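Putative exported protein (PDB 4RAA) is of unknown function but folds as a six-bladed beta-propeller and is probably exported from the cytoplasm. Local coordinates at residues Asp22-Leu27 against Ile278-Lys283; Val43-Glu48 against Pro185-Tyr190; Leu127-Ser132 against Phe166-Tyr171; Cys134-Leu137 against Asn141-Trp144; Leu230-Lys235 against Tyr246-Ser251. All coordinates share one frame; numbering follows the deposited sequence.

Contact 1 (Asp22-Leu27 against Ile278-Lys283)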
# COMPACT_ATOMS: atom_id res chain seq x y z
N ASP A 22 -30.14 18.98 -33.34
CA ASP A 22 -30.54 17.76 -34.04
C ASP A 22 -29.72 17.55 -35.33
O ASP A 22 -29.31 16.44 -35.62
CB ASP A 22 -32.05 17.84 -34.38
CG ASP A 22 -32.66 16.50 -34.77
OD1 ASP A 22 -32.45 15.51 -34.03
OD2 ASP A 22 -33.41 16.46 -35.78
N SER A 23 -29.47 18.64 -36.06
CA SER A 23 -28.73 18.59 -37.34
C SER A 23 -27.23 18.33 -37.21
O SER A 23 -26.68 17.55 -37.99
CB SER A 23 -28.93 19.89 -38.13
OG SER A 23 -28.41 21.00 -37.43
N ILE A 24 -26.57 18.99 -36.26
CA ILE A 24 -25.09 18.85 -36.05
C ILE A 24 -24.63 17.65 -35.20
O ILE A 24 -23.42 17.40 -35.13
CB ILE A 24 -24.43 20.16 -35.48
CG1 ILE A 24 -25.05 20.60 -34.14
CG2 ILE A 24 -24.50 21.28 -36.52
CD1 ILE A 24 -24.34 21.75 -33.48
N LEU A 25 -25.57 16.92 -34.58
CA LEU A 25 -25.26 15.76 -33.72
C LEU A 25 -25.86 14.45 -34.22
O LEU A 25 -26.93 14.45 -34.85
CB LEU A 25 -25.77 16.00 -32.29
CG LEU A 25 -25.19 17.15 -31.47
CD1 LEU A 25 -26.03 17.37 -30.21
CD2 LEU A 25 -23.73 16.89 -31.12
N GLU A 26 -25.15 13.34 -33.92
CA GLU A 26 -25.61 11.97 -34.20
C GLU A 26 -25.82 11.27 -32.85
O GLU A 26 -24.94 11.31 -31.99
CB GLU A 26 -24.66 11.18 -35.11
CG GLU A 26 -23.23 10.94 -34.62
CD GLU A 26 -22.37 10.21 -35.65
OE1 GLU A 26 -22.90 9.36 -36.39
OE2 GLU A 26 -21.15 10.48 -35.71
N LEU A 27 -26.99 10.64 -32.72
CA LEU A 27 -27.45 9.99 -31.49
C LEU A 27 -27.44 8.48 -31.56
O LEU A 27 -27.39 7.87 -32.63
CB LEU A 27 -28.91 10.42 -31.18
CG LEU A 27 -29.16 11.75 -30.45
CD1 LEU A 27 -28.26 12.89 -30.93
CD2 LEU A 27 -30.63 12.12 -30.57
N ILE A 278 -25.00 24.28 -22.32
CA ILE A 278 -24.01 23.38 -22.94
C ILE A 278 -23.44 23.96 -24.24
O ILE A 278 -24.18 24.31 -25.16
CB ILE A 278 -24.51 21.94 -23.15
CG1 ILE A 278 -23.38 21.08 -23.75
CG2 ILE A 278 -25.77 21.89 -24.02
CD1 ILE A 278 -23.64 19.59 -23.71
N GLY A 279 -22.11 24.03 -24.28
CA GLY A 279 -21.35 24.53 -25.41
C GLY A 279 -20.71 23.35 -26.11
O GLY A 279 -19.97 22.58 -25.48
N LEU A 280 -20.98 23.21 -27.41
CA LEU A 280 -20.44 22.15 -28.25
C LEU A 280 -19.37 22.80 -29.12
O LEU A 280 -19.63 23.87 -29.65
CB LEU A 280 -21.55 21.57 -29.15
CG LEU A 280 -22.92 21.31 -28.50
CD1 LEU A 280 -23.98 20.88 -29.51
CD2 LEU A 280 -22.82 20.29 -27.38
N TYR A 281 -18.18 22.19 -29.22
CA TYR A 281 -17.11 22.68 -30.10
C TYR A 281 -16.73 21.56 -31.08
O TYR A 281 -16.42 20.46 -30.65
CB TYR A 281 -15.89 23.13 -29.30
CG TYR A 281 -14.69 23.51 -30.15
CD1 TYR A 281 -14.74 24.62 -31.00
CD2 TYR A 281 -13.50 22.77 -30.11
CE1 TYR A 281 -13.64 24.98 -31.79
CE2 TYR A 281 -12.41 23.12 -30.90
CZ TYR A 281 -12.48 24.22 -31.73
OH TYR A 281 -11.40 24.55 -32.50
N ASP A 282 -16.79 21.86 -32.39
CA ASP A 282 -16.43 20.91 -33.46
C ASP A 282 -15.01 21.26 -33.86
O ASP A 282 -14.78 22.28 -34.52
CB ASP A 282 -17.38 21.01 -34.67
CG ASP A 282 -17.03 20.01 -35.80
OD1 ASP A 282 -16.01 19.27 -35.72
OD2 ASP A 282 -17.80 19.96 -36.78
N LYS A 283 -14.08 20.38 -33.48
CA LYS A 283 -12.65 20.58 -33.75
C LYS A 283 -12.30 20.61 -35.23
O LYS A 283 -11.37 21.32 -35.60
CB LYS A 283 -11.81 19.50 -33.09
CG LYS A 283 -11.84 19.46 -31.58
CD LYS A 283 -10.91 18.35 -31.13
CE LYS A 283 -10.81 18.23 -29.63
NZ LYS A 283 -9.77 17.22 -29.32
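Ile-24 and Leu-25, near the start of strand 25-31, face Leu-280 of strand 275-282 across main chains that stay well apart, the nearest CA atoms, those of Ile-24 and Asp-282, lying 9.3 Å from each other. Only side chains bridge this distance, and they do so at a single methyl group. CD1 of Leu-280 lies 4.1 Å from CD1 of Ile-24 and meets CD1 of Leu-25 at the same 4.1 Å. Leu-25 and Leu-280 reach toward each other tip to tip, whereas Ile-24 comes in at a slant. With CG1 of Ile-24 set between its backbone N and carbonyl carbon (chi1 58°) and the chain then extended, CD1 is carried out toward Leu-280. This apolar packing joins two neighbouring sheets of the propeller: strand 25-31 pairs with strand 354-360, whose Val-358 and Ile-360 touch Leu-25, while Tyr-291 of strand 287-292 lies against both Ile-24 and Leu-280. Helix 293-299 adds Phe-296, which packs on Leu-25 and Leu-280.

Contact 2 (Val43-Glu48 against Pro185-Tyr190)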
# COMPACT_ATOMS: atom_id res chain seq x y z
N VAL A 43 -25.26 7.43 -12.79
CA VAL A 43 -24.14 6.97 -13.63
C VAL A 43 -23.14 8.12 -13.54
O VAL A 43 -23.11 9.01 -14.40
CB VAL A 43 -24.53 6.60 -15.08
CG1 VAL A 43 -23.31 6.20 -15.91
CG2 VAL A 43 -25.53 5.45 -15.08
N GLY A 44 -22.37 8.10 -12.45
CA GLY A 44 -21.39 9.15 -12.15
C GLY A 44 -20.23 9.23 -13.11
O GLY A 44 -19.92 10.31 -13.61
N LEU A 45 -19.58 8.09 -13.36
CA LEU A 45 -18.40 8.00 -14.22
C LEU A 45 -18.47 6.73 -15.07
O LEU A 45 -18.99 5.72 -14.61
CB LEU A 45 -17.16 7.98 -13.33
CG LEU A 45 -15.74 7.80 -13.89
CD1 LEU A 45 -15.34 8.87 -14.91
CD2 LEU A 45 -14.74 7.77 -12.73
N ILE A 46 -17.95 6.80 -16.30
CA ILE A 46 -17.95 5.66 -17.23
C ILE A 46 -16.65 5.57 -18.05
O ILE A 46 -16.16 6.58 -18.51
CB ILE A 46 -19.21 5.68 -18.13
CG1 ILE A 46 -19.38 4.36 -18.89
CG2 ILE A 46 -19.20 6.87 -19.09
CD1 ILE A 46 -20.71 4.24 -19.59
N ARG A 47 -16.12 4.35 -18.20
CA ARG A 47 -14.88 4.06 -18.94
C ARG A 47 -15.00 2.76 -19.74
O ARG A 47 -15.63 1.82 -19.27
CB ARG A 47 -13.69 3.90 -17.97
CG ARG A 47 -13.35 5.10 -17.09
CD ARG A 47 -12.91 6.31 -17.89
NE ARG A 47 -12.45 7.42 -17.04
CZ ARG A 47 -12.31 8.70 -17.42
NH1 ARG A 47 -12.64 9.12 -18.65
NH2 ARG A 47 -11.86 9.60 -16.54
N GLU A 48 -14.38 2.73 -20.93
CA GLU A 48 -14.33 1.51 -21.76
C GLU A 48 -13.21 0.61 -21.25
O GLU A 48 -12.22 1.10 -20.72
CB GLU A 48 -14.01 1.82 -23.24
CG GLU A 48 -15.00 2.70 -24.00
CD GLU A 48 -14.70 2.73 -25.51
OE1 GLU A 48 -14.78 1.66 -26.17
OE2 GLU A 48 -14.41 3.81 -26.05
N PRO A 185 -16.61 20.18 -10.86
CA PRO A 185 -16.94 18.74 -10.84
C PRO A 185 -15.97 17.96 -9.98
O PRO A 185 -14.89 18.47 -9.66
CB PRO A 185 -16.78 18.32 -12.30
CG PRO A 185 -15.73 19.24 -12.82
CD PRO A 185 -15.97 20.56 -12.13
N SER A 186 -16.36 16.75 -9.60
CA SER A 186 -15.52 15.87 -8.76
C SER A 186 -14.36 15.27 -9.55
O SER A 186 -13.27 15.09 -9.00
CB SER A 186 -16.37 14.77 -8.12
OG SER A 186 -17.01 14.02 -9.13
N GLN A 187 -14.60 14.94 -10.82
CA GLN A 187 -13.60 14.41 -11.76
C GLN A 187 -13.19 15.59 -12.68
O GLN A 187 -13.97 16.00 -13.55
CB GLN A 187 -14.22 13.25 -12.56
CG GLN A 187 -13.29 12.46 -13.49
CD GLN A 187 -12.39 11.48 -12.77
OE1 GLN A 187 -12.73 10.98 -11.69
NE2 GLN A 187 -11.25 11.17 -13.39
N MSE A 188 -11.97 16.11 -12.51
CA MSE A 188 -11.45 17.26 -13.29
C MSE A 188 -10.10 16.95 -13.92
O MSE A 188 -9.25 17.82 -14.11
CB MSE A 188 -11.49 18.55 -12.45
CG MSE A 188 -10.36 18.82 -11.42
SE MSE A 188 -10.12 17.34 -10.16
CE MSE A 188 -11.55 17.80 -8.90
N ILE A 189 -9.93 15.67 -14.26
CA ILE A 189 -8.74 15.14 -14.90
C ILE A 189 -9.24 14.10 -15.90
O ILE A 189 -10.12 13.29 -15.55
CB ILE A 189 -7.80 14.42 -13.91
CG1 ILE A 189 -7.63 15.20 -12.61
CG2 ILE A 189 -6.44 14.18 -14.55
CD1 ILE A 189 -6.73 14.50 -11.61
N TYR A 190 -8.70 14.13 -17.13
CA TYR A 190 -9.08 13.17 -18.18
C TYR A 190 -7.97 12.92 -19.20
O TYR A 190 -6.96 13.65 -19.24
CB TYR A 190 -10.38 13.62 -18.88
CG TYR A 190 -10.32 14.92 -19.65
CD1 TYR A 190 -9.76 14.98 -20.93
CD2 TYR A 190 -10.87 16.11 -19.12
CE1 TYR A 190 -9.70 16.16 -21.65
CE2 TYR A 190 -10.82 17.31 -19.85
CZ TYR A 190 -10.23 17.32 -21.12
OH TYR A 190 -10.15 18.45 -21.88
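Leu-45 lays one methyl against the amide end of Gln-187, with CD2 3.9 Å from OE1 and the two side chains crossing at about a right angle. Its other methyl, CD1, sits 3.6 Å above one face of the Arg-47 guanidinium, toward the rim, so a single leucine touches both polar groups of the contact. The guanidinium in turn presents its edge to Gln-187: NH2 of Arg-47 lies 3.6 Å from NE2, in the guanidinium plane, while the amide plane stands 82° away from it. These two nitrogens are both donors, and they are neighbours without being bonded. The hydrogen-bond partners of the amide are not Arg-47. NE2 of Gln-187 gives a 3.2 Å hydrogen bond to O of Ile-189, reached because the side chain bends at chi2 (77°), and OE1 is hydrogen-bonded to OG of Ser-91 in strand 85-94. At the start of strand 45-49, Gly-44 and Leu-45 both face Leu-56 in a classic beta bulge. The contact lies close to the centre of the chain, where strands 45-49 and 189-192 of separate sheets approach the middle of the propeller. An amide gripped at both ends is probably fixed in its rotation, and the Arg-47 charge, with NH2 4.2 Å from O of Ile-189, may add a weak electrostatic attraction.

Contact 3 (Leu127-Ser132 against Phe166-Tyr171)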
# COMPACT_ATOMS: atom_id res chain seq x y z
N LEU A 127 -4.66 6.18 1.02
CA LEU A 127 -4.47 7.36 0.20
C LEU A 127 -3.31 8.11 0.82
O LEU A 127 -3.24 8.21 2.04
CB LEU A 127 -5.67 8.30 0.23
CG LEU A 127 -7.02 7.90 -0.38
CD1 LEU A 127 -8.00 9.03 -0.10
CD2 LEU A 127 -6.93 7.64 -1.88
N PRO A 128 -2.39 8.62 -0.02
CA PRO A 128 -1.24 9.35 0.51
C PRO A 128 -1.57 10.73 1.14
O PRO A 128 -0.78 11.24 1.95
CB PRO A 128 -0.35 9.51 -0.72
CG PRO A 128 -1.31 9.53 -1.87
CD PRO A 128 -2.41 8.62 -1.50
N PHE A 129 -2.72 11.30 0.77
CA PHE A 129 -3.17 12.63 1.21
C PHE A 129 -4.65 12.82 0.84
O PHE A 129 -5.24 11.92 0.24
CB PHE A 129 -2.28 13.72 0.56
CG PHE A 129 -1.89 13.43 -0.87
CD1 PHE A 129 -2.83 13.53 -1.90
CD2 PHE A 129 -0.58 13.06 -1.20
CE1 PHE A 129 -2.48 13.26 -3.22
CE2 PHE A 129 -0.22 12.80 -2.52
CZ PHE A 129 -1.18 12.89 -3.54
N SER A 130 -5.23 13.97 1.18
CA SER A 130 -6.64 14.25 0.83
C SER A 130 -6.77 14.44 -0.69
O SER A 130 -6.21 15.39 -1.26
CB SER A 130 -7.17 15.47 1.56
OG SER A 130 -8.53 15.71 1.23
N THR A 131 -7.49 13.53 -1.34
CA THR A 131 -7.67 13.51 -2.79
C THR A 131 -8.91 12.69 -3.18
O THR A 131 -9.33 11.83 -2.41
CB THR A 131 -6.41 12.94 -3.48
OG1 THR A 131 -6.56 12.99 -4.90
CG2 THR A 131 -6.12 11.49 -3.07
N SER A 132 -9.50 12.99 -4.34
CA SER A 132 -10.71 12.29 -4.84
C SER A 132 -10.58 11.58 -6.20
O SER A 132 -11.34 10.67 -6.50
CB SER A 132 -11.88 13.28 -4.95
OG SER A 132 -11.67 14.26 -5.96
N PHE A 166 3.62 6.40 -4.50
CA PHE A 166 2.93 7.60 -3.93
C PHE A 166 3.84 8.71 -3.35
O PHE A 166 3.32 9.69 -2.77
CB PHE A 166 1.79 7.31 -2.90
CG PHE A 166 0.75 6.30 -3.32
CD1 PHE A 166 0.47 5.97 -4.66
CD2 PHE A 166 -0.10 5.77 -2.32
CE1 PHE A 166 -0.54 5.05 -4.96
CE2 PHE A 166 -1.13 4.88 -2.63
CZ PHE A 166 -1.35 4.52 -3.95
N ASP A 167 5.16 8.60 -3.49
CA ASP A 167 6.08 9.67 -3.07
C ASP A 167 5.92 10.81 -4.09
O ASP A 167 5.88 10.56 -5.30
CB ASP A 167 7.53 9.19 -3.00
CG ASP A 167 7.76 8.13 -1.93
OD1 ASP A 167 7.01 8.08 -0.93
OD2 ASP A 167 8.73 7.36 -2.08
N ILE A 168 5.82 12.05 -3.59
CA ILE A 168 5.56 13.23 -4.43
C ILE A 168 6.77 13.57 -5.30
O ILE A 168 7.85 13.76 -4.76
CB ILE A 168 5.15 14.47 -3.58
CG1 ILE A 168 3.82 14.20 -2.85
CG2 ILE A 168 5.04 15.74 -4.44
CD1 ILE A 168 3.43 15.20 -1.78
N ILE A 169 6.56 13.66 -6.62
CA ILE A 169 7.62 14.04 -7.58
C ILE A 169 7.58 15.56 -7.76
O ILE A 169 8.60 16.22 -7.56
CB ILE A 169 7.50 13.32 -8.94
CG1 ILE A 169 7.68 11.80 -8.73
CG2 ILE A 169 8.56 13.84 -9.93
CD1 ILE A 169 7.42 10.95 -9.96
N ASP A 170 6.42 16.10 -8.15
CA ASP A 170 6.25 17.55 -8.31
C ASP A 170 4.81 18.01 -8.08
O ASP A 170 3.87 17.28 -8.38
CB ASP A 170 6.73 18.00 -9.70
CG ASP A 170 6.98 19.53 -9.81
OD1 ASP A 170 7.03 20.26 -8.80
OD2 ASP A 170 7.15 19.99 -10.95
N TYR A 171 4.67 19.21 -7.52
CA TYR A 171 3.39 19.84 -7.27
C TYR A 171 3.07 20.67 -8.51
O TYR A 171 3.96 21.34 -9.04
CB TYR A 171 3.44 20.76 -6.05
CG TYR A 171 3.89 20.11 -4.76
CD1 TYR A 171 5.26 20.03 -4.44
CD2 TYR A 171 2.96 19.61 -3.84
CE1 TYR A 171 5.68 19.44 -3.25
CE2 TYR A 171 3.37 19.03 -2.64
CZ TYR A 171 4.73 18.94 -2.35
OH TYR A 171 5.14 18.36 -1.17
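Pro-128 and Phe-166 cross at about a right angle, the pyrrolidine ring spanning the near side of the phenylalanine from CB to CE2. CB of Pro-128 is 3.8 Å from CB of Phe-166, and CD of Pro-128 is equally 3.8 Å from CD2, so the whole length of the proline ring is engaged. CG of Phe-166 stands beside its backbone N (chi1 -50°), which brings CB and the CD2-CE2 side of the ring to the proline. The same proline also meets Phe-129: its CG lies 3.5 Å above one face of that ring, displaced toward the rim. Phe-129 extends the contact along the chain by bringing CE2 to 4.3 Å from CG1 of Ile-168, the other branch of which, CG2, lies 3.8 Å above a face of the Tyr-171 ring. Trp-144 of strand 142-145 packs edge-to-face with both Phe-129 and Phe-166. The loop after strand 121-126 is thereby held against the outermost strand of the next sheet, 168-174, where Ile-169 and Asp-170 form a classic bulge opposite Val-161. Arg-126 of the second subunit packs on Pro-128 and Phe-166 and makes a salt bridge with Asp-167. Between the two segments the attraction is purely apolar; charge enters from the surroundings, through the cation-pi contact of Arg-125 with Phe-166 and the subunit interface.

Contact 4 (Cys134-Leu137 against Asn141-Trp144)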
# COMPACT_ATOMS: atom_id res chain seq x y z
N CYS A 134 -7.71 10.39 -9.61
CA CYS A 134 -6.35 10.09 -10.08
C CYS A 134 -6.31 9.47 -11.49
O CYS A 134 -7.29 8.86 -11.92
CB CYS A 134 -5.67 9.12 -9.09
SG CYS A 134 -4.01 8.51 -9.52
N LEU A 135 -5.18 9.63 -12.18
CA LEU A 135 -4.94 9.04 -13.52
C LEU A 135 -3.46 8.78 -13.78
O LEU A 135 -2.60 9.57 -13.37
CB LEU A 135 -5.50 9.93 -14.63
CG LEU A 135 -6.95 9.73 -15.10
CD1 LEU A 135 -7.29 10.84 -16.07
CD2 LEU A 135 -7.15 8.36 -15.76
N GLN A 136 -3.17 7.68 -14.48
CA GLN A 136 -1.79 7.31 -14.80
C GLN A 136 -1.33 8.06 -16.04
O GLN A 136 -1.97 7.98 -17.08
CB GLN A 136 -1.64 5.79 -15.02
CG GLN A 136 -0.18 5.35 -15.05
CD GLN A 136 0.02 3.85 -15.11
OE1 GLN A 136 -0.68 3.13 -15.82
NE2 GLN A 136 1.01 3.37 -14.38
N LEU A 137 -0.23 8.80 -15.91
CA LEU A 137 0.40 9.52 -17.03
C LEU A 137 1.11 8.48 -17.90
O LEU A 137 1.55 7.46 -17.37
CB LEU A 137 1.43 10.53 -16.53
CG LEU A 137 0.90 11.64 -15.61
CD1 LEU A 137 2.05 12.40 -14.96
CD2 LEU A 137 -0.05 12.58 -16.36
N ASN A 141 3.87 7.49 -14.06
CA ASN A 141 3.60 8.23 -12.83
C ASN A 141 2.12 8.56 -12.74
O ASN A 141 1.39 8.53 -13.74
CB ASN A 141 4.41 9.53 -12.79
CG ASN A 141 5.91 9.30 -12.84
OD1 ASN A 141 6.42 8.32 -12.31
ND2 ASN A 141 6.61 10.22 -13.48
N LEU A 142 1.69 8.94 -11.55
CA LEU A 142 0.28 9.15 -11.24
C LEU A 142 -0.03 10.63 -11.02
O LEU A 142 0.72 11.30 -10.32
CB LEU A 142 -0.06 8.36 -9.97
CG LEU A 142 0.37 6.88 -9.98
CD1 LEU A 142 0.24 6.28 -8.58
CD2 LEU A 142 -0.41 6.07 -11.01
N LEU A 143 -1.11 11.13 -11.64
CA LEU A 143 -1.59 12.50 -11.44
C LEU A 143 -2.79 12.42 -10.52
O LEU A 143 -3.75 11.73 -10.85
CB LEU A 143 -2.00 13.18 -12.75
CG LEU A 143 -2.54 14.62 -12.67
CD1 LEU A 143 -1.50 15.59 -12.11
CD2 LEU A 143 -3.03 15.11 -14.02
N TRP A 144 -2.71 13.10 -9.38
CA TRP A 144 -3.79 13.18 -8.38
C TRP A 144 -4.18 14.65 -8.21
O TRP A 144 -3.35 15.54 -8.46
CB TRP A 144 -3.31 12.74 -7.00
CG TRP A 144 -2.68 11.41 -6.88
CD1 TRP A 144 -1.40 11.07 -7.23
CD2 TRP A 144 -3.24 10.27 -6.25
NE1 TRP A 144 -1.15 9.76 -6.90
CE2 TRP A 144 -2.26 9.25 -6.29
CE3 TRP A 144 -4.49 10.00 -5.66
CZ2 TRP A 144 -2.49 7.97 -5.77
CZ3 TRP A 144 -4.72 8.73 -5.15
CH2 TRP A 144 -3.72 7.72 -5.21
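Cys-134 and Trp-144 begin the pairing of a beta hairpin, with Gln-136 opposite Leu-142 as the second non-hydrogen-bonded pair and Leu-135 opposite Leu-143 as the hydrogen-bonded pair between them. Backbone bonds set the antiparallel register: N of Leu-135 to O of Leu-143 at 2.9 Å, N of Leu-143 to O of Leu-135 at 2.8 Å, and, nearer the turn, N of Leu-137 to O of Asn-141 at 2.7 Å. Cys-134 lies over one face of the Trp-144 indole. Its SG, anti to the backbone N (chi1 176°), hangs 3.9 Å from the centroid of the five-membered ring of Trp-144 and only 16° off the normal, a sulfur-aromatic contact, while CB makes a CH-pi contact over the six-membered ring at 4.0 Å from its centroid. Apolar packing completes the hairpin: CD2 of Leu-137 reaches CB of Leu-143 at 4.1 Å, and SG of Cys-134 meets CB of Leu-142 at 4.0 Å. The aliphatic part of Gln-136 passes Leu-142 obliquely. The polar ends turn to other partners, Gln-136 to Asn-96 and Gly-140, Asn-141 to Thr-211, and NE1 of Trp-144 to Thr-162. These two strands start a four-stranded blade of the propeller. The chemistry thus divides by face: thiol and indole, with Gln-136 and Leu-142, occupy one side, whereas Leu-135 and Leu-143 lie on the other, where both pack on Ile-189 and Val-196 and Leu-143 also meets Phe-159.

Contact 5 (Leu230-Lys235 against Tyr246-Ser251)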
# COMPACT_ATOMS: atom_id res chain seq x y z
N LEU A 230 -10.80 36.70 -8.12
CA LEU A 230 -10.24 36.28 -6.83
C LEU A 230 -10.86 37.09 -5.67
O LEU A 230 -11.14 36.53 -4.61
CB LEU A 230 -8.72 36.41 -6.82
CG LEU A 230 -7.93 35.92 -5.59
CD1 LEU A 230 -8.26 34.47 -5.29
CD2 LEU A 230 -6.44 36.11 -5.81
N ASP A 231 -11.09 38.39 -5.89
CA ASP A 231 -11.71 39.29 -4.90
C ASP A 231 -13.15 38.92 -4.57
O ASP A 231 -13.54 38.97 -3.40
CB ASP A 231 -11.64 40.76 -5.35
CG ASP A 231 -10.22 41.31 -5.39
OD1 ASP A 231 -9.27 40.54 -5.15
OD2 ASP A 231 -10.05 42.51 -5.65
N PHE A 232 -13.92 38.58 -5.60
CA PHE A 232 -15.31 38.14 -5.40
C PHE A 232 -15.38 36.88 -4.52
O PHE A 232 -16.26 36.79 -3.66
CB PHE A 232 -16.01 37.87 -6.74
CG PHE A 232 -17.44 37.43 -6.60
CD1 PHE A 232 -17.76 36.07 -6.46
CD2 PHE A 232 -18.47 38.37 -6.58
CE1 PHE A 232 -19.07 35.66 -6.32
CE2 PHE A 232 -19.79 37.97 -6.45
CZ PHE A 232 -20.09 36.61 -6.31
N LEU A 233 -14.47 35.93 -4.77
CA LEU A 233 -14.38 34.68 -3.99
C LEU A 233 -14.04 34.93 -2.52
O LEU A 233 -14.76 34.47 -1.64
CB LEU A 233 -13.37 33.70 -4.61
CG LEU A 233 -13.72 33.08 -5.97
CD1 LEU A 233 -12.52 32.39 -6.58
CD2 LEU A 233 -14.89 32.11 -5.87
N ASN A 234 -12.96 35.67 -2.27
CA ASN A 234 -12.55 36.01 -0.89
C ASN A 234 -13.57 36.80 -0.06
O ASN A 234 -13.69 36.57 1.15
CB ASN A 234 -11.20 36.75 -0.88
CG ASN A 234 -10.04 35.84 -1.21
OD1 ASN A 234 -9.91 34.75 -0.66
ND2 ASN A 234 -9.16 36.31 -2.09
N LYS A 235 -14.30 37.72 -0.70
CA LYS A 235 -15.33 38.53 -0.02
C LYS A 235 -16.53 37.65 0.38
O LYS A 235 -16.97 37.69 1.53
CB LYS A 235 -15.77 39.73 -0.89
CG LYS A 235 -16.95 40.57 -0.38
CD LYS A 235 -16.78 41.07 1.06
CE LYS A 235 -18.05 41.69 1.64
NZ LYS A 235 -18.40 42.98 0.99
N TYR A 246 -23.48 29.81 -2.44
CA TYR A 246 -24.80 30.47 -2.51
C TYR A 246 -24.67 31.81 -3.19
O TYR A 246 -25.43 32.08 -4.12
CB TYR A 246 -25.48 30.66 -1.14
CG TYR A 246 -26.81 31.45 -1.23
CD1 TYR A 246 -27.98 30.86 -1.74
CD2 TYR A 246 -26.88 32.80 -0.84
CE1 TYR A 246 -29.17 31.58 -1.84
CE2 TYR A 246 -28.07 33.53 -0.93
CZ TYR A 246 -29.20 32.91 -1.43
OH TYR A 246 -30.37 33.63 -1.52
N ASP A 247 -23.74 32.64 -2.72
CA ASP A 247 -23.50 33.96 -3.32
C ASP A 247 -23.05 33.88 -4.78
O ASP A 247 -23.42 34.73 -5.59
CB ASP A 247 -22.48 34.78 -2.51
CG ASP A 247 -23.06 35.36 -1.22
OD1 ASP A 247 -24.30 35.47 -1.07
OD2 ASP A 247 -22.25 35.76 -0.36
N LEU A 248 -22.26 32.85 -5.09
CA LEU A 248 -21.78 32.62 -6.45
C LEU A 248 -22.93 32.39 -7.44
O LEU A 248 -22.92 32.92 -8.54
CB LEU A 248 -20.80 31.44 -6.45
CG LEU A 248 -20.18 30.98 -7.77
CD1 LEU A 248 -19.56 32.13 -8.53
CD2 LEU A 248 -19.13 29.90 -7.52
N ILE A 249 -23.91 31.60 -7.02
CA ILE A 249 -25.11 31.29 -7.83
C ILE A 249 -26.00 32.54 -8.07
O ILE A 249 -26.63 32.64 -9.12
CB ILE A 249 -25.85 30.05 -7.25
CG1 ILE A 249 -25.02 28.80 -7.63
CG2 ILE A 249 -27.28 29.90 -7.76
CD1 ILE A 249 -25.43 27.52 -6.95
N GLN A 250 -26.00 33.47 -7.11
CA GLN A 250 -26.75 34.73 -7.25
C GLN A 250 -26.13 35.69 -8.27
O GLN A 250 -26.84 36.58 -8.75
CB GLN A 250 -26.85 35.49 -5.91
CG GLN A 250 -27.47 34.71 -4.75
CD GLN A 250 -28.82 34.10 -5.07
OE1 GLN A 250 -29.07 32.93 -4.79
NE2 GLN A 250 -29.69 34.89 -5.70
N SER A 251 -24.84 35.53 -8.59
CA SER A 251 -24.14 36.42 -9.53
C SER A 251 -24.27 35.99 -10.99
O SER A 251 -24.68 34.87 -11.30
CB SER A 251 -22.65 36.50 -9.17
OG SER A 251 -22.00 35.25 -9.36
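Phe-232 points its CB from helix 230-237 toward helix 245-250, and with CG anti to the backbone N (chi1 -179°) the ring is carried straight across the interval between the two. On the way to the tip, CE1 is the first atom to meet the other helix: it lies 4.1 Å from CA of Leu-248 and 4.2 Å from CD1 of the same residue, whose side chain runs at a slant to the phenylalanine. The ring therefore enters edge first, meeting main-chain as well as side-chain atoms. The two helices lie in the connection between strands 213-222 and 254-261, which belong to different sheets of the propeller, and they pack at the periphery, far from its centre. At the tip, CZ comes 3.9 Å from O of Asp-247, which lies in the plane of the ring at its edge. CZ also touches Ser-251, with CB and OG both 3.8 Å away. That serine folds back on the preceding turn: OG of Ser-251 bonds O of Leu-248 at 2.6 Å, and N of Ser-251 reaches the same oxygen at 3.2 Å, both from one face of its carbonyl plane. The OG torsion that allows this (chi1 66°) sets the hydroxyl between N and the carbonyl carbon. Tyr-253 meets the ring of Phe-232 edge-to-face, just beyond the second helix.

Contact 1 opens first along the chain and closes last, enclosing the other four; contact 4 lies within contact 3, which lies within contact 2, and contact 5 follows after contact 2. Contact 2 lies near the propeller's middle. Contacts 3 and 4, with centres about 10 Å apart, share the sheet of strands 134-136 to 168-174, and contact 4 joins contact 2 through Ile-189, packed on Leu-135 and Leu-143. Contacts 1 and 3 lie on opposite sides of the chain's centre, with centres about 37 Å apart, and contact 5 is about 26 Å or more from every other centre. Contacts 1 and 2 join different sheets, contact 4 strands of one blade, contact 5 two peripheral helices.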